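DNA mismatch repair protein MutS (Thermus aquaticus, PDB 1EWQ) takes part in DNA mismatch repair, binding mismatched duplex DNA and hydrolysing ATP weakly, and may carry out the mismatch-recognition step. Local coordinates at residues 117-121 with 131-135. Numbering follows the deposited sequence.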
loop_
_atom_site.group_PDB
_atom_site.type_symbol
_atom_site.label_atom_id
_atom_site.label_comp_id
_atom_site.label_asym_id
_atom_site.label_seq_id
_atom_site.Cartn_x
_atom_site.Cartn_y
_atom_site.Cartn_z
ATOM N N THR C 117 5.338 8.689 18.923
ATOM C CA THR C 117 3.996 8.499 18.415
ATOM C C THR C 117 3.843 9.460 17.244
ATOM O O THR C 117 4.424 10.530 17.235
ATOM C CB THR C 117 2.940 8.759 19.510
ATOM O OG1 THR C 117 2.831 10.162 19.772
ATOM C CG2 THR C 117 3.342 8.025 20.793
ATOM N N PRO C 118 3.047 9.086 16.246
ATOM C CA PRO C 118 2.843 9.922 15.060
ATOM C C PRO C 118 2.653 11.418 15.291
ATOM O O PRO C 118 3.263 12.228 14.595
ATOM C CB PRO C 118 1.652 9.257 14.364
ATOM C CG PRO C 118 0.908 8.618 15.495
ATOM C CD PRO C 118 2.012 8.044 16.345
ATOM N N GLY C 119 1.843 11.787 16.276
ATOM C CA GLY C 119 1.608 13.199 16.526
ATOM C C GLY C 119 2.510 13.928 17.513
ATOM O O GLY C 119 2.211 15.057 17.882
ATOM N N THR C 120 3.612 13.318 17.936
ATOM C CA THR C 120 4.500 13.976 18.893
ATOM C C THR C 120 5.969 13.838 18.500
ATOM O O THR C 120 6.859 13.998 19.331
ATOM C CB THR C 120 4.325 13.376 20.308
ATOM O OG1 THR C 120 4.734 12.003 20.293
ATOM C CG2 THR C 120 2.864 13.464 20.757
ATOM N N LEU C 121 6.221 13.554 17.232
ATOM C CA LEU C 121 7.584 13.370 16.751
ATOM C C LEU C 121 8.433 14.640 16.784
ATOM O O LEU C 121 7.978 15.732 16.427
ATOM C CB LEU C 121 7.552 12.808 15.325
ATOM C CG LEU C 121 6.797 11.480 15.175
ATOM C CD1 LEU C 121 6.723 11.105 13.692
ATOM C CD2 LEU C 121 7.485 10.382 16.016
ATOM N N ALA C 131 3.130 20.817 8.900
ATOM C CA ALA C 131 2.880 20.821 10.329
ATOM C C ALA C 131 2.432 19.417 10.712
ATOM O O ALA C 131 1.744 18.745 9.948
ATOM C CB ALA C 131 1.802 21.825 10.672
ATOM N N ASN C 132 2.833 18.979 11.899
ATOM C CA ASN C 132 2.481 17.659 12.392
ATOM C C ASN C 132 1.710 17.880 13.693
ATOM O O ASN C 132 2.297 18.178 14.738
ATOM C CB ASN C 132 3.761 16.863 12.635
ATOM C CG ASN C 132 3.498 15.411 12.888
ATOM O OD1 ASN C 132 3.743 14.905 13.987
ATOM N ND2 ASN C 132 2.995 14.720 11.874
ATOM N N TYR C 133 0.391 17.733 13.624
ATOM C CA TYR C 133 -0.446 17.989 14.785
ATOM C C TYR C 133 -0.950 16.820 15.605
ATOM O O TYR C 133 -1.363 15.788 15.072
ATOM C CB TYR C 133 -1.699 18.790 14.390
ATOM C CG TYR C 133 -1.472 20.173 13.818
ATOM C CD1 TYR C 133 -1.815 20.466 12.491
ATOM C CD2 TYR C 133 -0.958 21.201 14.608
ATOM C CE1 TYR C 133 -1.653 21.750 11.974
ATOM C CE2 TYR C 133 -0.795 22.489 14.096
ATOM C CZ TYR C 133 -1.145 22.753 12.781
ATOM O OH TYR C 133 -0.983 24.026 12.278
ATOM N N LEU C 134 -0.918 17.022 16.919
ATOM C CA LEU C 134 -1.500 16.090 17.877
ATOM C C LEU C 134 -2.770 16.893 18.145
ATOM O O LEU C 134 -2.695 18.090 18.392
ATOM C CB LEU C 134 -0.687 16.005 19.175
ATOM C CG LEU C 134 -1.390 15.268 20.335
ATOM C CD1 LEU C 134 -1.656 13.826 19.959
ATOM C CD2 LEU C 134 -0.535 15.327 21.589
ATOM N N ALA C 135 -3.926 16.258 18.067
ATOM C CA ALA C 135 -5.177 16.954 18.311
ATOM C C ALA C 135 -5.911 16.334 19.498
ATOM O O ALA C 135 -5.746 15.147 19.789
ATOM C CB ALA C 135 -6.057 16.899 17.060
HETATM O O HOH W 1 3.411 17.291 17.135
#
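A type I beta turn, Thr117 to Thr120, packs against residues 132-134, which lead into strand 134-139, with Gly119 meeting Leu134 and Pro118 meeting Asn132. The loop that carries the turn leaves strand 110-116, an outermost strand of the domain I sheet, and leads into the domain II sheet, so the contact folds the two ends of this interdomain connection together.

The turn is closed by the backbone bond from Thr120 N to Thr117 O, 3.0 Å long. Proline suits its second position because the ring restricts phi, here -43°, to a value that such a turn accepts. Glycine suits the third: with no side chain on the face turned to the strand, Gly119 CA comes within 4.5 Å of Leu134 CA. Thr120 OG1 lies between its own N and carbonyl carbon (chi1 64°), which turns it back to Thr117 OG1, 2.7 Å away. Glu177 on the adjacent strand 177-180 secures the same turn, hydrogen-bonding Thr117 OG1 and Gly119 N.

Across the contact, the CG carbon of Asn132 lies 3.6 Å from Pro118 O, bringing a polar amide group to the turn's carbonyl. Leu134 CB lies 3.3 Å from Gly119 O, while its apolar contact is the methyl CD2, 4.0 Å from Thr120 CG2. The two side chains lie side by side, pointing the same way, and both touch helix 215-232: Leu134 at Leu224 and Tyr227, Thr120 at Thr231. A branched aliphatic residue and the methyl face of a threonine fit this buried site. Between the backbones sits a water within donating distance of two carbonyls, 2.6 Å from Gly119 O and 2.8 Å from Asn132 O, though other acceptors compete for its protons.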